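Stress response kinase A (Escherichia coli, PDB 1ZYL) is a serine/threonine protein kinase that also phosphorylates itself and probably suppresses the effects of stress linked to accumulating reactive oxygen species. Local coordinates at residues P145-L149 and N150-I154; L208-D211 and G212-V216; T309-E312 and Q313-L317. All blocks are in the same frame, centred on the assembly; numbering follows the deposited sequence.

Followed from the N terminus, the three contacts come one after another, none nested in or crossing another, and each closes only a short turn of continuous chain. Contact 1 turns the loop after helix 119-136 into helix 149-161. Contact 2 closes the hairpin of strands 207-209 and 213-215, on the opposite side of the chain's centre, its centre about 29 Å from that of contact 1. Contact 3 is a stretch of helix 300-316. No two of them touch; contacts 1 and 3 come nearest, about 8 Å between nearest atoms. Helices 171-188 and 266-283 bridge that pair, receiving side chains from both, whereas contact 2 leans on helix 119-136.

Contact 1 of 3, residues P145-L149 and N150-I154; sequences PTIGL and NEYLI
Leu149 and Leu153 lie side by side and point the same way at the start of helix 149-161, whose N-cap position is Gly148. Their CD2 and CD1 atoms, respectively, meet at 3.8 Å, and the pair faces helices 171-188 and 266-283. Tyr152, one residue earlier, sends its ring back alongside the incoming loop. Gly148 O lies near the ring plane at its edge, 3.5 Å from Tyr152 CD1. Ile147 approaches that ring at a slant, with CG1 4.0 Å from Tyr152 CE1, and Tyr276 meets the ring from helix 266-283. Glu151 also reaches back along the loop, toward Pro145. Its CG stands anti to the backbone N (chi1 -179°), and the extended chain carries the carboxylate to Pro145, the two side chains crossing at a slant, with OE2 3.3 Å from Pro145 CB. The other oxygen, OE1, forms a salt bridge with Arg222, which also touches Pro145 and Tyr152, so one arginine gathers loop and helix together. The side chain of Tyr152 comes within about 8 Å of that of Asp201, the probable proton acceptor. A wider pi-type turn follows in the backbone: Leu149 O accepts from Leu153 N (2.7 Å) and Ile154 N (3.1 Å), which reach it from opposite faces of its carbonyl plane.

Contact 2 of 3, residues L208-D211 and G212-V216; sequences LWRD and GPMFV
Trp209 lays one face of its indole over the backbone of Gly212, forming a CH-pi contact in which Gly212 CA sits 3.8 Å from the centroid of the six-membered ring and 3° off its normal. CG of Trp209 is anti to the backbone N (chi1 179°), which swings the ring across to the neighbouring strand. Beside it Pro213 points the same way, its CG against the ring atom CZ3. Were Trp209 replaced by an alanine, Gly212 CA and the Pro213 ring would probably lose their aromatic partner, opening a gap beside helix 119-136, which both Trp209 and Pro213 touch. The other face carries Leu208 and Met214, with Leu208 CB 3.7 Å from Met214 CE. Val216, just past the strand, also meets Leu208; their side chains cross at about a right angle, touching through CG1 and CD1. These residues form the beta hairpin of strands 207-209 and 213-215, lying in sequence between the probable magnesium ligands Asn206 and Asp217, much as a hairpin joins the catalytic and metal-binding loops in protein kinases. Leu208 and Met214 are its antiparallel hydrogen-bonded pair, with Leu208 N to Met214 O at 2.9 Å and Met214 N to Leu208 O at 2.8 Å. Toward the turn, Arg210 N donates to Gly212 O (3.2 Å) in the carbonyl plane. At the polar edge the guanidinium of Arg210 has Met214 CE over one face, offset toward its margin, while Met214 SD lies 3.4 Å from both Arg210 NH1 and Arg210 NH2. The hydrogen bond of NH1 goes to Val109 O.

Contact 3 of 3, residues T309-E312 and Q313-L317; sequences TFIE and QAKVL
Gln313 N donates to Thr309 O at 3.0 Å, and Ala314 N to Phe310 O at 3.2 Å, the regular i to i+4 bonds of helix 300-316. Val316 N repeats the pattern with Glu312 O at 3.3 Å, and Lys315 N adds a weak bond to that same oxygen. On the exposed side, Ile311 and Lys315 run side by side in the same direction. The lysine chain is extended beyond CG, which puts its CE 4.0 Å from Ile311 CG2. In Glu312 a bend at chi2 (-44°) folds the carboxylate forward along the helix, and the Glu312 and Lys315 side chains cross at about a right angle. OE2 of Glu312 rests 3.5 Å from Lys315 CD, yet it remains 4.2 Å from Lys315 NZ, beyond salt-bridge range; any attraction between the two charges is probably modest. Gln313 leaves on another side of the helix, with its CB 3.4 Å from Phe310 O and its amide end leading away from the preceding turn. Two helices border this part: Phe310 and Leu317, with the exposed Ile311 at the margin, touch helix 171-188; Thr309 and the exposed Val316 touch helix 266-283; and Gln313 touches both, meeting Leu181 on the first and Glu267 and Arg270 on the second.

Contact 1 of 3, residues P145-L149 and N150-I154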
loop_
_atom_site.group_PDB
_atom_site.type_symbol
_atom_site.label_atom_id
_atom_site.label_comp_id
_atom_site.label_asym_id
_atom_site.label_seq_id
_atom_site.Cartn_x
_atom_site.Cartn_y
_atom_site.Cartn_z
ATOM N N PRO A 145 -10.035 -5.536 -3.693
ATOM C CA PRO A 145 -10.178 -6.250 -2.423
ATOM C C PRO A 145 -10.687 -5.369 -1.299
ATOM O O PRO A 145 -10.552 -4.142 -1.328
ATOM C CB PRO A 145 -8.757 -6.733 -2.125
ATOM C CG PRO A 145 -8.136 -6.838 -3.455
ATOM C CD PRO A 145 -8.652 -5.616 -4.187
ATOM N N THR A 146 -11.289 -5.995 -0.306
ATOM C CA THR A 146 -11.738 -5.247 0.849
ATOM C C THR A 146 -11.002 -5.936 1.997
ATOM O O THR A 146 -11.318 -7.072 2.350
ATOM C CB THR A 146 -13.270 -5.300 0.998
ATOM O OG1 THR A 146 -13.620 -5.340 2.381
ATOM C CG2 THR A 146 -13.829 -6.496 0.281
ATOM N N ILE A 147 -9.983 -5.248 2.523
ATOM C CA ILE A 147 -9.130 -5.747 3.595
ATOM C C ILE A 147 -9.847 -6.721 4.524
ATOM O O ILE A 147 -10.952 -6.461 5.009
ATOM C CB ILE A 147 -8.522 -4.562 4.409
ATOM C CG1 ILE A 147 -7.477 -3.840 3.560
ATOM C CG2 ILE A 147 -7.873 -5.051 5.704
ATOM C CD1 ILE A 147 -6.758 -2.716 4.290
ATOM N N GLY A 148 -9.205 -7.856 4.754
ATOM C CA GLY A 148 -9.774 -8.871 5.604
ATOM C C GLY A 148 -8.751 -9.970 5.763
ATOM O O GLY A 148 -7.703 -9.950 5.114
ATOM N N LEU A 149 -9.059 -10.943 6.612
ATOM C CA LEU A 149 -8.153 -12.051 6.899
ATOM C C LEU A 149 -7.822 -12.988 5.732
ATOM O O LEU A 149 -6.728 -13.552 5.683
ATOM C CB LEU A 149 -8.717 -12.867 8.061
ATOM C CG LEU A 149 -9.146 -12.058 9.279
ATOM C CD1 LEU A 149 -9.400 -13.011 10.428
ATOM C CD2 LEU A 149 -8.069 -11.038 9.648
ATOM N N ASN A 150 -8.753 -13.156 4.797
ATOM C CA ASN A 150 -8.523 -14.050 3.668
ATOM C C ASN A 150 -7.265 -13.733 2.882
ATOM O O ASN A 150 -6.355 -14.552 2.798
ATOM C CB ASN A 150 -9.711 -14.035 2.710
ATOM C CG ASN A 150 -9.418 -14.771 1.413
ATOM O OD1 ASN A 150 -9.588 -14.220 0.321
ATOM N ND2 ASN A 150 -8.976 -16.017 1.526
ATOM N N GLU A 151 -7.238 -12.538 2.303
ATOM C CA GLU A 151 -6.115 -12.070 1.495
ATOM C C GLU A 151 -4.856 -11.798 2.297
ATOM O O GLU A 151 -3.740 -12.028 1.827
ATOM C CB GLU A 151 -6.503 -10.782 0.765
ATOM C CG GLU A 151 -5.415 -10.230 -0.126
ATOM C CD GLU A 151 -5.785 -8.894 -0.710
ATOM O OE1 GLU A 151 -5.192 -8.490 -1.738
ATOM O OE2 GLU A 151 -6.671 -8.240 -0.127
ATOM N N TYR A 152 -5.039 -11.296 3.509
ATOM C CA TYR A 152 -3.906 -10.962 4.344
ATOM C C TYR A 152 -3.303 -12.085 5.165
ATOM O O TYR A 152 -2.097 -12.094 5.376
ATOM C CB TYR A 152 -4.266 -9.777 5.245
ATOM C CG TYR A 152 -4.139 -8.459 4.523
ATOM C CD1 TYR A 152 -5.119 -8.025 3.634
ATOM C CD2 TYR A 152 -2.997 -7.673 4.681
ATOM C CE1 TYR A 152 -4.961 -6.837 2.918
ATOM C CE2 TYR A 152 -2.828 -6.492 3.977
ATOM C CZ TYR A 152 -3.810 -6.075 3.097
ATOM O OH TYR A 152 -3.642 -4.885 2.426
ATOM N N LEU A 153 -4.120 -13.037 5.607
ATOM C CA LEU A 153 -3.613 -14.142 6.425
ATOM C C LEU A 153 -3.688 -15.563 5.850
ATOM O O LEU A 153 -2.659 -16.211 5.641
ATOM C CB LEU A 153 -4.310 -14.150 7.787
ATOM C CG LEU A 153 -4.197 -12.900 8.649
ATOM C CD1 LEU A 153 -4.880 -13.140 9.974
ATOM C CD2 LEU A 153 -2.747 -12.567 8.857
ATOM N N ILE A 154 -4.898 -16.053 5.605
ATOM C CA ILE A 154 -5.052 -17.411 5.115
ATOM C C ILE A 154 -4.383 -17.730 3.781
ATOM O O ILE A 154 -3.809 -18.807 3.634
ATOM C CB ILE A 154 -6.540 -17.823 5.068
ATOM C CG1 ILE A 154 -7.304 -16.947 4.083
ATOM C CG2 ILE A 154 -7.150 -17.694 6.459
ATOM C CD1 ILE A 154 -8.770 -17.322 3.948
#

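Contact 2 of 3, residues L208-D211 and G212-V216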
loop_
_atom_site.group_PDB
_atom_site.type_symbol
_atom_site.label_atom_id
_atom_site.label_comp_id
_atom_site.label_asym_id
_atom_site.label_seq_id
_atom_site.Cartn_x
_atom_site.Cartn_y
_atom_site.Cartn_z
ATOM N N LEU A 208 4.250 13.026 -0.639
ATOM C CA LEU A 208 5.205 14.064 -1.023
ATOM C C LEU A 208 4.765 15.427 -0.510
ATOM O O LEU A 208 3.589 15.636 -0.207
ATOM C CB LEU A 208 5.314 14.135 -2.541
ATOM C CG LEU A 208 5.967 12.945 -3.220
ATOM C CD1 LEU A 208 5.592 12.948 -4.682
ATOM C CD2 LEU A 208 7.471 13.015 -3.032
ATOM N N TRP A 209 5.699 16.366 -0.445
ATOM C CA TRP A 209 5.361 17.689 0.052
ATOM C C TRP A 209 5.991 18.851 -0.703
ATOM O O TRP A 209 7.210 19.017 -0.732
ATOM C CB TRP A 209 5.718 17.779 1.540
ATOM C CG TRP A 209 5.428 19.106 2.170
ATOM C CD1 TRP A 209 6.123 20.265 1.997
ATOM C CD2 TRP A 209 4.348 19.415 3.056
ATOM N NE1 TRP A 209 5.546 21.277 2.717
ATOM C CE2 TRP A 209 4.454 20.785 3.378
ATOM C CE3 TRP A 209 3.301 18.666 3.612
ATOM C CZ2 TRP A 209 3.553 21.425 4.231
ATOM C CZ3 TRP A 209 2.406 19.300 4.459
ATOM C CH2 TRP A 209 2.539 20.669 4.760
ATOM N N ARG A 210 5.130 19.646 -1.326
ATOM C CA ARG A 210 5.532 20.842 -2.049
ATOM C C ARG A 210 4.467 21.818 -1.562
ATOM O O ARG A 210 3.422 21.984 -2.197
ATOM C CB ARG A 210 5.416 20.646 -3.559
ATOM C CG ARG A 210 6.432 21.462 -4.358
ATOM C CD ARG A 210 5.913 21.903 -5.731
ATOM N NE ARG A 210 5.348 20.818 -6.531
ATOM C CZ ARG A 210 4.112 20.342 -6.393
ATOM N NH1 ARG A 210 3.691 19.352 -7.169
ATOM N NH2 ARG A 210 3.292 20.855 -5.485
ATOM N N ASP A 211 4.739 22.437 -0.412
ATOM C CA ASP A 211 3.799 23.351 0.226
ATOM C C ASP A 211 2.398 22.741 0.187
ATOM O O ASP A 211 1.484 23.218 -0.497
ATOM C CB ASP A 211 3.856 24.729 -0.432
ATOM C CG ASP A 211 5.056 25.534 0.038
ATOM O OD1 ASP A 211 5.095 25.897 1.232
ATOM O OD2 ASP A 211 5.966 25.792 -0.776
ATOM N N GLY A 212 2.275 21.655 0.948
ATOM C CA GLY A 212 1.043 20.899 1.050
ATOM C C GLY A 212 1.351 19.428 0.830
ATOM O O GLY A 212 2.325 19.097 0.153
ATOM N N PRO A 213 0.566 18.517 1.420
ATOM C CA PRO A 213 0.851 17.098 1.207
ATOM C C PRO A 213 0.289 16.699 -0.139
ATOM O O PRO A 213 -0.631 17.336 -0.647
ATOM C CB PRO A 213 0.096 16.409 2.342
ATOM C CG PRO A 213 -0.014 17.463 3.385
ATOM C CD PRO A 213 -0.330 18.693 2.571
ATOM N N MET A 214 0.853 15.652 -0.718
ATOM C CA MET A 214 0.381 15.146 -1.996
ATOM C C MET A 214 0.515 13.644 -1.927
ATOM O O MET A 214 1.627 13.127 -1.846
ATOM C CB MET A 214 1.230 15.675 -3.147
ATOM C CG MET A 214 1.200 17.174 -3.298
ATOM S SD MET A 214 2.270 17.674 -4.635
ATOM C CE MET A 214 3.874 17.216 -3.963
ATOM N N PHE A 215 -0.612 12.943 -1.938
ATOM C CA PHE A 215 -0.576 11.496 -1.872
ATOM C C PHE A 215 -0.339 10.890 -3.242
ATOM O O PHE A 215 -0.943 11.296 -4.238
ATOM C CB PHE A 215 -1.869 10.969 -1.252
ATOM C CG PHE A 215 -2.139 11.541 0.096
ATOM C CD1 PHE A 215 -2.779 12.766 0.226
ATOM C CD2 PHE A 215 -1.649 10.917 1.234
ATOM C CE1 PHE A 215 -2.917 13.364 1.470
ATOM C CE2 PHE A 215 -1.781 11.507 2.483
ATOM C CZ PHE A 215 -2.414 12.730 2.601
ATOM N N VAL A 216 0.566 9.924 -3.292
ATOM C CA VAL A 216 0.872 9.270 -4.547
ATOM C C VAL A 216 0.721 7.771 -4.406
ATOM O O VAL A 216 0.899 7.215 -3.316
ATOM C CB VAL A 216 2.320 9.576 -5.013
ATOM C CG1 VAL A 216 2.445 11.034 -5.373
ATOM C CG2 VAL A 216 3.315 9.225 -3.920
#

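Contact 3 of 3, residues T309-E312 and Q313-L317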
loop_
_atom_site.group_PDB
_atom_site.type_symbol
_atom_site.label_atom_id
_atom_site.label_comp_id
_atom_site.label_asym_id
_atom_site.label_seq_id
_atom_site.Cartn_x
_atom_site.Cartn_y
_atom_site.Cartn_z
ATOM N N THR A 309 9.886 -12.495 15.032
ATOM C CA THR A 309 9.046 -11.314 14.917
ATOM C C THR A 309 7.580 -11.711 15.034
ATOM O O THR A 309 6.796 -11.035 15.692
ATOM C CB THR A 309 9.241 -10.585 13.578
ATOM O OG1 THR A 309 10.456 -9.820 13.607
ATOM C CG2 THR A 309 8.045 -9.657 13.309
ATOM N N PHE A 310 7.202 -12.806 14.392
ATOM C CA PHE A 310 5.824 -13.234 14.481
ATOM C C PHE A 310 5.510 -13.560 15.941
ATOM O O PHE A 310 4.582 -13.000 16.518
ATOM C CB PHE A 310 5.575 -14.444 13.566
ATOM C CG PHE A 310 5.543 -14.100 12.091
ATOM C CD1 PHE A 310 5.246 -15.073 11.148
ATOM C CD2 PHE A 310 5.781 -12.795 11.650
ATOM C CE1 PHE A 310 5.182 -14.754 9.782
ATOM C CE2 PHE A 310 5.720 -12.464 10.286
ATOM C CZ PHE A 310 5.419 -13.445 9.356
ATOM N N ILE A 311 6.292 -14.447 16.547
ATOM C CA ILE A 311 6.074 -14.806 17.944
ATOM C C ILE A 311 5.936 -13.566 18.828
ATOM O O ILE A 311 5.128 -13.538 19.762
ATOM C CB ILE A 311 7.230 -15.685 18.483
ATOM C CG1 ILE A 311 7.109 -17.095 17.899
ATOM C CG2 ILE A 311 7.207 -15.719 20.020
ATOM C CD1 ILE A 311 8.076 -18.090 18.468
ATOM N N GLU A 312 6.724 -12.536 18.536
ATOM C CA GLU A 312 6.667 -11.309 19.318
ATOM C C GLU A 312 5.350 -10.550 19.116
ATOM O O GLU A 312 4.804 -9.979 20.064
ATOM C CB GLU A 312 7.845 -10.407 18.965
ATOM C CG GLU A 312 8.752 -10.131 20.144
ATOM C CD GLU A 312 7.965 -9.815 21.406
ATOM O OE1 GLU A 312 7.107 -8.902 21.364
ATOM O OE2 GLU A 312 8.204 -10.486 22.437
ATOM N N GLN A 313 4.842 -10.558 17.885
ATOM C CA GLN A 313 3.591 -9.874 17.563
ATOM C C GLN A 313 2.400 -10.459 18.295
ATOM O O GLN A 313 1.506 -9.723 18.700
ATOM C CB GLN A 313 3.319 -9.904 16.052
ATOM C CG GLN A 313 3.709 -8.626 15.333
ATOM C CD GLN A 313 2.908 -7.428 15.805
ATOM O OE1 GLN A 313 1.693 -7.396 15.658
ATOM N NE2 GLN A 313 3.587 -6.437 16.372
ATOM N N ALA A 314 2.378 -11.776 18.458
ATOM C CA ALA A 314 1.264 -12.411 19.157
ATOM C C ALA A 314 1.232 -11.962 20.624
ATOM O O ALA A 314 0.163 -11.865 21.229
ATOM C CB ALA A 314 1.369 -13.929 19.061
ATOM N N LYS A 315 2.402 -11.674 21.187
ATOM C CA LYS A 315 2.472 -11.226 22.569
ATOM C C LYS A 315 1.932 -9.802 22.708
ATOM O O LYS A 315 1.384 -9.427 23.745
ATOM C CB LYS A 315 3.912 -11.309 23.073
ATOM C CG LYS A 315 4.411 -12.741 23.178
ATOM C CD LYS A 315 5.854 -12.824 23.631
ATOM C CE LYS A 315 6.322 -14.274 23.670
ATOM N NZ LYS A 315 7.797 -14.372 23.881
ATOM N N VAL A 316 2.083 -9.018 21.649
ATOM C CA VAL A 316 1.599 -7.647 21.639
ATOM C C VAL A 316 0.078 -7.663 21.579
ATOM O O VAL A 316 -0.588 -6.748 22.065
ATOM C CB VAL A 316 2.143 -6.893 20.417
ATOM C CG1 VAL A 316 1.564 -5.494 20.351
ATOM C CG2 VAL A 316 3.656 -6.841 20.487
ATOM N N LEU A 317 -0.460 -8.721 20.982
ATOM C CA LEU A 317 -1.900 -8.889 20.827
ATOM C C LEU A 317 -2.559 -9.482 22.072
ATOM O O LEU A 317 -3.781 -9.595 22.139
ATOM C CB LEU A 317 -2.185 -9.776 19.605
ATOM C CG LEU A 317 -1.812 -9.176 18.244
ATOM C CD1 LEU A 317 -1.462 -10.269 17.254
ATOM C CD2 LEU A 317 -2.951 -8.330 17.734
#